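Local coordinates for phosphoenolpyruvate-protein phosphotransferase (Acinetobacter sp., PDB 3CI6) that probably transfers phosphate from phosphoenolpyruvate to a histidine of a carrier protein, the chain here being the GAF domain of that larger magnesium-dependent enzyme, at residues D38-D43 against L132-K137; C45-L50 against L59-G64; N54-L59 against H72-L77; E89-L94 against S116-P121. All blocks are in the same frame, centred on the assembly; numbering follows the deposited sequence.

Interaction 1: D38-D43 against L132-K137; sequences DAMKVD and LVVQNK
The carboxylate oxygen OD2 of D43 accepts the backbone N-H of K137 over 2.8 Å, nearly along its own C-O axis and with an angle of 170° at the hydrogen. The same oxygen lies alongside the aliphatic part of K137, 3.5 Å from its CG. A second bond runs the other way: backbone N of D43 donates to OD1 of N136 at 3.0 Å, approaching from above the amide's carbonyl plane, 44° out of it. ND2 of N136 is satisfied by OG of S116, and this holds the amide in one orientation, with OD1 left to face D43. In the GAF domain this pairing ties the turn that follows helix 25-40 to the end of strand 127-136, an inner strand of the antiparallel sheet. K41 makes that turn with positive phi. Nearer the helix end and the middle of the strand the contact becomes apolar: V42 crosses V134 at about a right angle, CG1 of each 3.9 Å apart. SE of selenomethionine M40 lies 4.2 Å from CG2 of V134. F142 covers M40, V42 and N136, while the backbone oxygens of V42 and D43 both accept from NZ of K63.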
loop_
_atom_site.group_PDB
_atom_site.type_symbol
_atom_site.label_atom_id
_atom_site.label_comp_id
_atom_site.label_asym_id
_atom_site.label_seq_id
_atom_site.Cartn_x
_atom_site.Cartn_y
_atom_site.Cartn_z
ATOM N N ASP B 38 -4.304 -9.723 -14.745
ATOM C CA ASP B 38 -4.106 -9.115 -16.063
ATOM C C ASP B 38 -2.683 -8.555 -16.215
ATOM O O ASP B 38 -2.059 -8.697 -17.269
ATOM C CB ASP B 38 -5.131 -8.015 -16.289
ATOM C CG ASP B 38 -5.119 -7.456 -17.713
ATOM O OD1 ASP B 38 -5.095 -8.229 -18.679
ATOM O OD2 ASP B 38 -5.122 -6.219 -17.844
ATOM N N ALA B 39 -2.155 -7.932 -15.179
ATOM C CA ALA B 39 -0.844 -7.295 -15.268
ATOM C C ALA B 39 0.276 -8.301 -15.386
ATOM O O ALA B 39 1.294 -8.033 -16.024
ATOM C CB ALA B 39 -0.610 -6.411 -14.048
HETATM N N MSE B 40 0.104 -9.457 -14.749
HETATM C CA MSE B 40 1.093 -10.524 -14.788
HETATM C C MSE B 40 0.811 -11.608 -15.840
HETATM O O MSE B 40 1.702 -12.392 -16.166
HETATM C CB MSE B 40 1.142 -11.252 -13.430
HETATM C CG MSE B 40 1.456 -10.388 -12.264
HETATM SE SE MSE B 40 1.750 -11.370 -10.592
HETATM C CE MSE B 40 3.301 -12.413 -11.160
ATOM N N LYS B 41 -0.423 -11.679 -16.347
ATOM C CA LYS B 41 -0.858 -12.751 -17.233
ATOM C C LYS B 41 -0.643 -14.128 -16.580
ATOM O O LYS B 41 0.097 -14.982 -17.075
ATOM C CB LYS B 41 -0.226 -12.668 -18.622
ATOM C CG LYS B 41 -0.546 -11.352 -19.345
ATOM C CD LYS B 41 -2.043 -11.106 -19.447
ATOM C CE LYS B 41 -2.396 -10.107 -20.537
ATOM N NZ LYS B 41 -2.328 -8.703 -20.059
ATOM N N VAL B 42 -1.316 -14.302 -15.454
ATOM C CA VAL B 42 -1.273 -15.551 -14.699
ATOM C C VAL B 42 -2.650 -16.196 -14.683
ATOM O O VAL B 42 -3.659 -15.544 -14.882
ATOM C CB VAL B 42 -0.711 -15.349 -13.283
ATOM C CG1 VAL B 42 0.779 -14.927 -13.374
ATOM C CG2 VAL B 42 -1.513 -14.322 -12.505
ATOM N N ASP B 43 -2.662 -17.497 -14.466
ATOM C CA ASP B 43 -3.906 -18.260 -14.518
ATOM C C ASP B 43 -4.840 -17.919 -13.373
ATOM O O ASP B 43 -6.050 -17.822 -13.575
ATOM C CB ASP B 43 -3.619 -19.761 -14.481
ATOM C CG ASP B 43 -2.918 -20.248 -15.715
ATOM O OD1 ASP B 43 -3.236 -19.741 -16.824
ATOM O OD2 ASP B 43 -2.060 -21.176 -15.592
ATOM N N LEU B 132 -2.026 -13.396 -0.245
ATOM C CA LEU B 132 -2.304 -13.325 -1.669
ATOM C C LEU B 132 -1.605 -14.478 -2.365
ATOM O O LEU B 132 -0.434 -14.760 -2.087
ATOM C CB LEU B 132 -1.808 -12.000 -2.210
ATOM C CG LEU B 132 -2.009 -12.030 -3.703
ATOM C CD1 LEU B 132 -3.176 -11.282 -4.026
ATOM C CD2 LEU B 132 -0.762 -11.770 -4.519
ATOM N N VAL B 133 -2.332 -15.171 -3.245
ATOM C CA VAL B 133 -1.795 -16.326 -3.939
ATOM C C VAL B 133 -1.900 -16.131 -5.444
ATOM O O VAL B 133 -2.971 -15.817 -5.951
ATOM C CB VAL B 133 -2.561 -17.573 -3.526
ATOM C CG1 VAL B 133 -2.135 -18.740 -4.366
ATOM C CG2 VAL B 133 -2.383 -17.848 -2.002
ATOM N N VAL B 134 -0.798 -16.322 -6.154
ATOM C CA VAL B 134 -0.744 -16.375 -7.605
ATOM C C VAL B 134 -0.372 -17.803 -7.977
ATOM O O VAL B 134 0.591 -18.382 -7.430
ATOM C CB VAL B 134 0.256 -15.337 -8.144
ATOM C CG1 VAL B 134 0.677 -15.656 -9.546
ATOM C CG2 VAL B 134 -0.317 -13.919 -8.032
ATOM N N GLN B 135 -1.148 -18.419 -8.848
ATOM C CA GLN B 135 -0.892 -19.802 -9.275
ATOM C C GLN B 135 -0.952 -19.912 -10.782
ATOM O O GLN B 135 -1.696 -19.183 -11.433
ATOM C CB GLN B 135 -1.912 -20.769 -8.690
ATOM C CG GLN B 135 -1.745 -20.952 -7.193
ATOM C CD GLN B 135 -2.866 -21.792 -6.624
ATOM O OE1 GLN B 135 -4.042 -21.387 -6.622
ATOM N NE2 GLN B 135 -2.517 -23.008 -6.193
ATOM N N ASN B 136 -0.185 -20.840 -11.331
ATOM C CA ASN B 136 -0.222 -21.139 -12.741
ATOM C C ASN B 136 -0.157 -22.641 -12.926
ATOM O O ASN B 136 0.396 -23.371 -12.093
ATOM C CB ASN B 136 0.932 -20.463 -13.447
ATOM C CG ASN B 136 0.807 -19.005 -13.385
ATOM O OD1 ASN B 136 0.138 -18.416 -14.242
ATOM N ND2 ASN B 136 1.395 -18.395 -12.350
ATOM N N LYS B 137 -0.734 -23.088 -14.032
ATOM C CA LYS B 137 -0.771 -24.519 -14.311
ATOM C C LYS B 137 0.628 -25.130 -14.421
ATOM O O LYS B 137 0.939 -26.141 -13.774
ATOM C CB LYS B 137 -1.610 -24.750 -15.562
ATOM C CG LYS B 137 -3.074 -24.539 -15.311
ATOM C CD LYS B 137 -3.829 -24.421 -16.627
ATOM C CE LYS B 137 -5.275 -24.100 -16.395
ATOM N NZ LYS B 137 -6.018 -24.248 -17.684
#

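Interaction 2: C45-L50 against L59-G64; sequences CSIYLL and LMASKG
L59 CB lies 3.7 Å from CE2 of Y48, and the side chain then runs across the tyrosine ring. With CG anti to the backbone N (chi1 177°), its CD1 comes over one ring face, 4.0 Å from the centroid and 20° off the normal, a CH-pi contact shifted toward the rim. The same methyl touches CB of S46 at 3.7 Å and also packs on the carbonyl oxygen of I47, so one branch spans three consecutive residues of the opposing strand. The two strands form an antiparallel hairpin, their axes 173° apart, in the central sheet of the GAF domain. The register of the two strands shifts by one at a classic beta bulge: M60 and A61 both face I47, whose O accepts from N of M60 and whose N donates to O of A61. Beyond the bulge, C45 and K63 form a hydrogen-bonded pair, and S46 and S62 meet through their hydroxyls, OG to OG 2.8 Å. OG of S62 is also bonded to N of L65. On the face bearing I47, its CG2 meets CB of A61 at 3.7 Å. L49 crosses M60 at about a right angle, CG against CG at 3.7 Å; L49 also touches 1-ethoxy-2-(2-ethoxyethoxy)ethane (P4G), seen bound in its pocket, and M60 packs on L29 of helix 25-40.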
loop_
_atom_site.group_PDB
_atom_site.type_symbol
_atom_site.label_atom_id
_atom_site.label_comp_id
_atom_site.label_asym_id
_atom_site.label_seq_id
_atom_site.Cartn_x
_atom_site.Cartn_y
_atom_site.Cartn_z
ATOM N N CYS B 45 -5.250 -15.603 -9.560
ATOM C CA CYS B 45 -4.853 -14.762 -8.441
ATOM C C CYS B 45 -6.002 -14.733 -7.449
ATOM O O CYS B 45 -7.116 -14.401 -7.822
ATOM C CB CYS B 45 -4.542 -13.377 -8.918
ATOM S SG CYS B 45 -4.054 -12.258 -7.532
ATOM N N SER B 46 -5.710 -15.094 -6.214
ATOM C CA SER B 46 -6.718 -15.151 -5.168
ATOM C C SER B 46 -6.224 -14.483 -3.916
ATOM O O SER B 46 -5.025 -14.431 -3.662
ATOM C CB SER B 46 -7.029 -16.593 -4.818
ATOM O OG SER B 46 -7.352 -17.385 -5.936
ATOM N N ILE B 47 -7.167 -14.063 -3.079
ATOM C CA ILE B 47 -6.803 -13.507 -1.788
ATOM C C ILE B 47 -7.612 -14.185 -0.698
ATOM O O ILE B 47 -8.833 -14.385 -0.813
ATOM C CB ILE B 47 -6.959 -11.981 -1.741
ATOM C CG1 ILE B 47 -6.445 -11.413 -0.418
ATOM C CG2 ILE B 47 -8.392 -11.574 -2.027
ATOM C CD1 ILE B 47 -5.066 -11.718 -0.138
ATOM N N TYR B 48 -6.881 -14.648 0.303
ATOM C CA TYR B 48 -7.448 -15.292 1.478
ATOM C C TYR B 48 -7.254 -14.345 2.636
ATOM O O TYR B 48 -6.119 -13.917 2.944
ATOM C CB TYR B 48 -6.707 -16.640 1.753
ATOM C CG TYR B 48 -6.873 -17.665 0.692
ATOM C CD1 TYR B 48 -6.030 -17.645 -0.398
ATOM C CD2 TYR B 48 -7.856 -18.660 0.745
ATOM C CE1 TYR B 48 -6.146 -18.556 -1.427
ATOM C CE2 TYR B 48 -7.965 -19.560 -0.294
ATOM C CZ TYR B 48 -7.104 -19.490 -1.364
ATOM O OH TYR B 48 -7.177 -20.378 -2.462
ATOM N N LEU B 49 -8.314 -14.034 3.362
ATOM C CA LEU B 49 -8.191 -13.147 4.511
ATOM C C LEU B 49 -8.288 -13.926 5.802
ATOM O O LEU B 49 -9.060 -14.899 5.915
ATOM C CB LEU B 49 -9.266 -12.051 4.514
ATOM C CG LEU B 49 -9.155 -11.039 3.376
ATOM C CD1 LEU B 49 -10.135 -9.904 3.694
ATOM C CD2 LEU B 49 -7.707 -10.559 3.206
ATOM N N LEU B 50 -7.482 -13.566 6.778
ATOM C CA LEU B 50 -7.551 -14.212 8.076
ATOM C C LEU B 50 -8.834 -13.762 8.793
ATOM O O LEU B 50 -9.001 -12.579 9.069
ATOM C CB LEU B 50 -6.268 -13.896 8.870
ATOM C CG LEU B 50 -5.835 -14.921 9.927
ATOM C CD1 LEU B 50 -4.457 -14.584 10.518
ATOM C CD2 LEU B 50 -6.928 -15.004 10.992
ATOM N N LEU B 59 -11.291 -17.650 1.557
ATOM C CA LEU B 59 -11.132 -17.135 0.206
ATOM C C LEU B 59 -12.126 -16.007 0.001
ATOM O O LEU B 59 -13.335 -16.218 0.159
ATOM C CB LEU B 59 -11.405 -18.254 -0.795
ATOM C CG LEU B 59 -11.340 -17.853 -2.251
ATOM C CD1 LEU B 59 -9.977 -17.350 -2.701
ATOM C CD2 LEU B 59 -11.768 -19.061 -3.100
HETATM N N MSE B 60 -11.632 -14.806 -0.257
HETATM C CA MSE B 60 -12.506 -13.615 -0.410
HETATM C C MSE B 60 -12.638 -13.008 -1.785
HETATM O O MSE B 60 -13.594 -12.244 -2.060
HETATM C CB MSE B 60 -12.062 -12.518 0.566
HETATM C CG MSE B 60 -12.066 -12.939 1.985
HETATM SE SE MSE B 60 -13.832 -12.869 2.673
HETATM C CE MSE B 60 -14.126 -10.909 2.677
ATOM N N ALA B 61 -11.710 -13.370 -2.665
ATOM C CA ALA B 61 -11.786 -12.933 -4.055
ATOM C C ALA B 61 -10.853 -13.779 -4.895
ATOM O O ALA B 61 -9.823 -14.247 -4.390
ATOM C CB ALA B 61 -11.423 -11.475 -4.169
ATOM N N SER B 62 -11.192 -13.970 -6.155
ATOM C CA SER B 62 -10.331 -14.715 -7.061
ATOM C C SER B 62 -10.609 -14.400 -8.505
ATOM O O SER B 62 -11.764 -14.269 -8.925
ATOM C CB SER B 62 -10.498 -16.217 -6.882
ATOM O OG SER B 62 -9.556 -16.941 -7.681
ATOM N N LYS B 63 -9.524 -14.298 -9.270
ATOM C CA LYS B 63 -9.593 -14.419 -10.732
ATOM C C LYS B 63 -9.053 -15.806 -11.060
ATOM O O LYS B 63 -7.907 -16.077 -10.737
ATOM C CB LYS B 63 -8.809 -13.309 -11.446
ATOM C CG LYS B 63 -8.817 -13.392 -12.988
ATOM C CD LYS B 63 -7.976 -14.562 -13.530
ATOM C CE LYS B 63 -7.501 -14.357 -14.980
ATOM N NZ LYS B 63 -6.738 -15.564 -15.487
ATOM N N GLY B 64 -9.878 -16.677 -11.639
ATOM C CA GLY B 64 -9.424 -17.961 -12.111
ATOM C C GLY B 64 -9.971 -19.163 -11.372
ATOM O O GLY B 64 -10.168 -20.200 -11.996
#

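Interaction 3: N54-L59 against H72-L77; sequences NQRYLL and HVSLQL. With P4G (1-ethoxy-2-(2-ethoxyethoxy)ethane), chain F.
Y57 is overlapped by L77, whose CD2 lies over one face of the ring, 3.9 Å from its centroid and 22° off the normal, a CH-pi contact shifted toward the ring's rim. The leucine crosses the tyrosine at about a right angle, and its other methyl, CD1, packs on OE1 of Q55 at 3.4 Å, while NE2 of Q55 bonds to O of E52. The phenol OH donates to a water in the ring plane, which donates to O of L77. A second water links O of Q55 with OE1 of Q76 and accepts from N of L77. R56, its CG between backbone N and carbonyl carbon (chi1 64°), extends straight and lays CD against CB of S74 at 3.5 Å; L58 CD1 sits over the centre of its guanidinium, 3.9 Å above the plane, and NE is bridged to D51. N of L59 donates to O of V73 at 2.9 Å. L58 CD2 meets C3 of bound P4G at 3.6 Å. Strand 74-76 pairs antiparallel with strand 56-63 at one end of the sheet, while Y57 and L77 both pack on L50 of strand 44-51 and P107 covers V73 and L75.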
loop_
_atom_site.group_PDB
_atom_site.type_symbol
_atom_site.label_atom_id
_atom_site.label_comp_id
_atom_site.label_asym_id
_atom_site.label_seq_id
_atom_site.Cartn_x
_atom_site.Cartn_y
_atom_site.Cartn_z
ATOM N N ASN B 54 -13.427 -17.107 13.215
ATOM C CA ASN B 54 -13.458 -18.531 12.890
ATOM C C ASN B 54 -12.084 -19.198 12.826
ATOM O O ASN B 54 -11.978 -20.367 12.490
ATOM C CB ASN B 54 -14.218 -18.717 11.568
ATOM C CG ASN B 54 -15.704 -18.371 11.719
ATOM O OD1 ASN B 54 -16.404 -19.059 12.440
ATOM N ND2 ASN B 54 -16.163 -17.299 11.076
ATOM N N GLN B 55 -11.038 -18.442 13.148
ATOM C CA GLN B 55 -9.667 -18.947 13.190
ATOM C C GLN B 55 -9.280 -19.721 11.933
ATOM O O GLN B 55 -8.934 -20.918 11.973
ATOM C CB GLN B 55 -9.455 -19.787 14.449
ATOM C CG GLN B 55 -9.408 -18.894 15.702
ATOM C CD GLN B 55 -8.226 -17.929 15.708
ATOM O OE1 GLN B 55 -7.070 -18.357 15.748
ATOM N NE2 GLN B 55 -8.505 -16.629 15.639
ATOM N N ARG B 56 -9.423 -19.054 10.800
ATOM C CA ARG B 56 -9.179 -19.680 9.536
ATOM C C ARG B 56 -8.878 -18.585 8.523
ATOM O O ARG B 56 -9.192 -17.421 8.744
ATOM C CB ARG B 56 -10.427 -20.442 9.067
ATOM C CG ARG B 56 -11.605 -19.523 8.809
ATOM C CD ARG B 56 -12.883 -20.190 8.331
ATOM N NE ARG B 56 -13.905 -19.173 8.058
ATOM C CZ ARG B 56 -15.097 -19.445 7.525
ATOM N NH1 ARG B 56 -15.996 -18.474 7.336
ATOM N NH2 ARG B 56 -15.389 -20.694 7.177
ATOM N N TYR B 57 -8.326 -18.977 7.390
ATOM C CA TYR B 57 -8.237 -18.089 6.216
ATOM C C TYR B 57 -9.430 -18.361 5.327
ATOM O O TYR B 57 -9.719 -19.543 5.041
ATOM C CB TYR B 57 -6.951 -18.333 5.438
ATOM C CG TYR B 57 -5.675 -17.936 6.165
ATOM C CD1 TYR B 57 -5.293 -16.621 6.258
ATOM C CD2 TYR B 57 -4.829 -18.894 6.699
ATOM C CE1 TYR B 57 -4.138 -16.249 6.913
ATOM C CE2 TYR B 57 -3.664 -18.522 7.336
ATOM C CZ TYR B 57 -3.318 -17.204 7.418
ATOM O OH TYR B 57 -2.163 -16.816 8.060
ATOM N N LEU B 58 -10.110 -17.335 4.867
ATOM C CA LEU B 58 -11.260 -17.498 3.987
ATOM C C LEU B 58 -10.964 -16.905 2.625
ATOM O O LEU B 58 -10.478 -15.786 2.528
ATOM C CB LEU B 58 -12.499 -16.811 4.577
ATOM C CG LEU B 58 -13.831 -16.964 3.848
ATOM C CD1 LEU B 58 -14.286 -18.446 3.820
ATOM C CD2 LEU B 58 -14.863 -16.045 4.497
ATOM N N LEU B 59 -11.291 -17.650 1.557
ATOM C CA LEU B 59 -11.132 -17.135 0.206
ATOM C C LEU B 59 -12.126 -16.007 0.001
ATOM O O LEU B 59 -13.335 -16.218 0.159
ATOM C CB LEU B 59 -11.405 -18.254 -0.795
ATOM C CG LEU B 59 -11.340 -17.853 -2.251
ATOM C CD1 LEU B 59 -9.977 -17.350 -2.701
ATOM C CD2 LEU B 59 -11.768 -19.061 -3.100
ATOM N N HIS B 72 -16.502 -19.409 0.580
ATOM C CA HIS B 72 -16.918 -20.771 0.910
ATOM C C HIS B 72 -15.794 -21.811 0.920
ATOM O O HIS B 72 -16.055 -23.017 1.068
ATOM C CB HIS B 72 -18.016 -21.188 -0.066
ATOM C CG HIS B 72 -19.229 -20.315 0.001
ATOM N ND1 HIS B 72 -20.091 -20.335 1.078
ATOM C CD2 HIS B 72 -19.738 -19.414 -0.872
ATOM C CE1 HIS B 72 -21.069 -19.474 0.866
ATOM N NE2 HIS B 72 -20.881 -18.906 -0.307
ATOM N N VAL B 73 -14.567 -21.370 0.674
ATOM C CA VAL B 73 -13.389 -22.212 0.854
ATOM C C VAL B 73 -12.506 -21.598 1.931
ATOM O O VAL B 73 -12.209 -20.400 1.888
ATOM C CB VAL B 73 -12.590 -22.293 -0.455
ATOM C CG1 VAL B 73 -11.135 -22.839 -0.190
ATOM C CG2 VAL B 73 -13.370 -23.115 -1.471
ATOM N N SER B 74 -12.129 -22.410 2.912
ATOM C CA SER B 74 -11.281 -21.927 3.980
ATOM C C SER B 74 -10.164 -22.886 4.279
ATOM O O SER B 74 -10.198 -24.065 3.888
ATOM C CB SER B 74 -12.051 -21.646 5.227
ATOM O OG SER B 74 -12.596 -22.843 5.727
ATOM N N LEU B 75 -9.169 -22.352 4.956
ATOM C CA LEU B 75 -7.974 -23.070 5.347
ATOM C C LEU B 75 -7.677 -22.826 6.807
ATOM O O LEU B 75 -7.833 -21.708 7.292
ATOM C CB LEU B 75 -6.765 -22.589 4.532
ATOM C CG LEU B 75 -6.859 -22.766 3.013
ATOM C CD1 LEU B 75 -5.897 -21.931 2.198
ATOM C CD2 LEU B 75 -6.662 -24.256 2.717
ATOM N N GLN B 76 -7.212 -23.845 7.527
ATOM C CA GLN B 76 -6.795 -23.578 8.888
ATOM C C GLN B 76 -5.495 -22.771 8.896
ATOM O O GLN B 76 -4.783 -22.690 7.903
ATOM C CB GLN B 76 -6.601 -24.859 9.674
ATOM C CG GLN B 76 -7.879 -25.686 9.789
ATOM C CD GLN B 76 -8.984 -24.952 10.539
ATOM O OE1 GLN B 76 -8.871 -24.682 11.742
ATOM N NE2 GLN B 76 -10.066 -24.635 9.830
ATOM N N LEU B 77 -5.202 -22.154 10.028
ATOM C CA LEU B 77 -4.118 -21.191 10.115
ATOM C C LEU B 77 -2.733 -21.799 9.865
ATOM O O LEU B 77 -1.856 -21.125 9.372
ATOM C CB LEU B 77 -4.170 -20.460 11.454
ATOM C CG LEU B 77 -5.377 -19.532 11.594
ATOM C CD1 LEU B 77 -5.257 -18.811 12.909
ATOM C CD2 LEU B 77 -5.505 -18.516 10.458
HETATM C C8 P4G F . -14.899 -7.730 8.647
HETATM C C7 P4G F . -13.973 -7.241 7.547
HETATM O O4 P4G F . -12.796 -8.028 7.552
HETATM C C6 P4G F . -13.140 -9.344 7.209
HETATM C C5 P4G F . -12.050 -10.360 7.017
HETATM O O3 P4G F . -12.486 -11.753 6.937
HETATM C C4 P4G F . -13.869 -11.929 6.872
HETATM C C3 P4G F . -14.094 -13.385 6.795
HETATM O O2 P4G F . -15.448 -13.614 7.151
HETATM C C2 P4G F . -16.322 -13.118 6.158
HETATM C C1 P4G F . -17.609 -12.787 6.905
HETATM O O HOH W 1 -10.993 -23.129 12.500
HETATM O O HOH W 2 -7.082 -22.589 12.391
HETATM O O HOH W 3 -0.744 -18.931 9.147
#

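Interaction 4: E89-L94 against S116-P121; sequences EEIVNL and SFLGVP
V92 and G119 exchange a reciprocal pair of backbone hydrogen bonds, N of V92 to O of G119 and N of G119 to O of V92, both 2.9 Å. These bonds join strand 92-94, an outermost strand of the GAF-domain sheet within this chain, antiparallel to its neighbour, its axis 169° from that of strand 116-121. L94 and F117 repeat the pattern: N of L94 donates to O of F117 at 2.8 Å, and N of F117 donates to O of L94 at 3.1 Å. Two acceptors carry weaker additions, since O of G119 also receives the CA-H of I91, and O of V92 that of L118. Along its other edge, strand 116-124 bonds to strand 127-136. Polar side chains find partners beyond the two segments: ND2 of N93 donates to OE2 of E147 and to O of F142, and E90 is bridged to R88. Between the strands the packing is apolar on the face toward helix 144-167: CG2 of I91 and CB of N93 each meet CD1 of L118, both at 3.8 Å, while I91 lies side by side with V120. I91 also packs on R13 of the second subunit, and F117 on V85 and L81 of helix 80-88. On that latter face F117, its CG trans to N (chi1 176°), sets its CE1 4.2 Å from CB of V92.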
loop_
_atom_site.group_PDB
_atom_site.type_symbol
_atom_site.label_atom_id
_atom_site.label_comp_id
_atom_site.label_asym_id
_atom_site.label_seq_id
_atom_site.Cartn_x
_atom_site.Cartn_y
_atom_site.Cartn_z
ATOM N N GLU B 89 5.500 -15.334 7.669
ATOM C CA GLU B 89 5.436 -13.904 7.336
ATOM C C GLU B 89 6.434 -13.543 6.240
ATOM O O GLU B 89 7.069 -12.477 6.296
ATOM C CB GLU B 89 5.645 -13.031 8.590
ATOM C CG GLU B 89 4.713 -13.434 9.723
ATOM C CD GLU B 89 4.888 -12.637 11.004
ATOM O OE1 GLU B 89 5.711 -11.695 11.059
ATOM O OE2 GLU B 89 4.161 -12.989 11.966
ATOM N N GLU B 90 6.589 -14.456 5.275
ATOM C CA GLU B 90 7.574 -14.379 4.176
ATOM C C GLU B 90 6.849 -14.736 2.870
ATOM O O GLU B 90 5.947 -15.550 2.876
ATOM C CB GLU B 90 8.727 -15.432 4.341
ATOM C CG GLU B 90 9.722 -15.221 5.472
ATOM C CD GLU B 90 10.535 -16.459 5.795
ATOM O OE1 GLU B 90 10.358 -17.498 5.135
ATOM O OE2 GLU B 90 11.356 -16.367 6.736
ATOM N N ILE B 91 7.315 -14.140 1.764
ATOM C CA ILE B 91 6.997 -14.604 0.430
ATOM C C ILE B 91 7.484 -16.049 0.260
ATOM O O ILE B 91 8.586 -16.388 0.746
ATOM C CB ILE B 91 7.639 -13.755 -0.677
ATOM C CG1 ILE B 91 7.005 -12.376 -0.690
ATOM C CG2 ILE B 91 7.460 -14.462 -2.026
ATOM C CD1 ILE B 91 7.405 -11.563 -1.908
ATOM N N VAL B 92 6.632 -16.867 -0.347
ATOM C CA VAL B 92 6.984 -18.218 -0.781
ATOM C C VAL B 92 6.751 -18.253 -2.295
ATOM O O VAL B 92 5.634 -18.293 -2.769
ATOM C CB VAL B 92 6.164 -19.284 -0.089
ATOM C CG1 VAL B 92 6.506 -20.646 -0.646
ATOM C CG2 VAL B 92 6.390 -19.262 1.407
ATOM N N ASN B 93 7.856 -18.219 -3.041
ATOM C CA ASN B 93 7.835 -18.130 -4.495
ATOM C C ASN B 93 8.436 -19.421 -5.014
ATOM O O ASN B 93 9.669 -19.580 -5.024
ATOM C CB ASN B 93 8.597 -16.911 -4.961
ATOM C CG ASN B 93 8.592 -16.749 -6.471
ATOM O OD1 ASN B 93 7.998 -17.578 -7.187
ATOM N ND2 ASN B 93 9.271 -15.688 -6.965
ATOM N N LEU B 94 7.564 -20.358 -5.377
ATOM C CA LEU B 94 7.935 -21.687 -5.829
ATOM C C LEU B 94 7.722 -21.801 -7.325
ATOM O O LEU B 94 6.588 -21.830 -7.816
ATOM C CB LEU B 94 7.100 -22.752 -5.146
ATOM C CG LEU B 94 7.455 -23.056 -3.711
ATOM C CD1 LEU B 94 6.439 -24.101 -3.216
ATOM C CD2 LEU B 94 8.884 -23.548 -3.612
ATOM N N SER B 116 2.904 -23.943 -10.181
ATOM C CA SER B 116 3.632 -22.791 -9.658
ATOM C C SER B 116 2.785 -22.126 -8.567
ATOM O O SER B 116 1.568 -22.080 -8.661
ATOM C CB SER B 116 3.947 -21.790 -10.770
ATOM O OG SER B 116 2.825 -20.959 -11.011
ATOM N N PHE B 117 3.458 -21.635 -7.529
ATOM C CA PHE B 117 2.797 -21.007 -6.394
ATOM C C PHE B 117 3.635 -19.807 -5.977
ATOM O O PHE B 117 4.815 -19.942 -5.711
ATOM C CB PHE B 117 2.744 -21.976 -5.214
ATOM C CG PHE B 117 2.155 -21.392 -3.956
ATOM C CD1 PHE B 117 2.968 -20.761 -3.038
ATOM C CD2 PHE B 117 0.798 -21.463 -3.681
ATOM C CE1 PHE B 117 2.467 -20.251 -1.888
ATOM C CE2 PHE B 117 0.269 -20.941 -2.504
ATOM C CZ PHE B 117 1.097 -20.308 -1.626
ATOM N N LEU B 118 2.989 -18.664 -5.884
ATOM C CA LEU B 118 3.610 -17.452 -5.384
ATOM C C LEU B 118 2.688 -16.857 -4.337
ATOM O O LEU B 118 1.611 -16.353 -4.652
ATOM C CB LEU B 118 3.853 -16.472 -6.532
ATOM C CG LEU B 118 4.255 -15.044 -6.205
ATOM C CD1 LEU B 118 5.412 -14.946 -5.238
ATOM C CD2 LEU B 118 4.592 -14.286 -7.522
ATOM N N GLY B 119 3.074 -17.002 -3.076
ATOM C CA GLY B 119 2.236 -16.537 -1.937
ATOM C C GLY B 119 2.921 -15.372 -1.253
ATOM O O GLY B 119 4.149 -15.430 -1.016
ATOM N N VAL B 120 2.143 -14.328 -0.951
ATOM C CA VAL B 120 2.668 -13.089 -0.436
ATOM C C VAL B 120 1.844 -12.726 0.808
ATOM O O VAL B 120 0.610 -12.713 0.750
ATOM C CB VAL B 120 2.577 -11.962 -1.478
ATOM C CG1 VAL B 120 3.197 -10.717 -0.909
ATOM C CG2 VAL B 120 3.267 -12.380 -2.760
ATOM N N PRO B 121 2.511 -12.490 1.931
ATOM C CA PRO B 121 1.717 -12.168 3.130
ATOM C C PRO B 121 1.206 -10.738 3.090
ATOM O O PRO B 121 1.903 -9.827 2.631
ATOM C CB PRO B 121 2.722 -12.311 4.232
ATOM C CG PRO B 121 4.012 -12.005 3.592
ATOM C CD PRO B 121 3.948 -12.496 2.203
#

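How the interactions relate
All four contacts reach one antiparallel sheet of the GAF domain, ordered 74-76, 56-63, 44-51, 127-136, 116-124, 92-94. Interaction 3 joins the first two strands and interaction 4 the last two; their centres are about 18 Å apart and they do not touch. Interaction 2 shares L59 and strand 56-63 with interaction 3, about 11 Å away between centres. Strand 127-136 lies between strands 44-51 and 116-124, so interaction 1 touches interactions 2 and 4, each about 12 Å away between centres. Along the chain, interaction 1 encloses the other three, so it brings an inner strand of the sheet next to the end of helix 25-40.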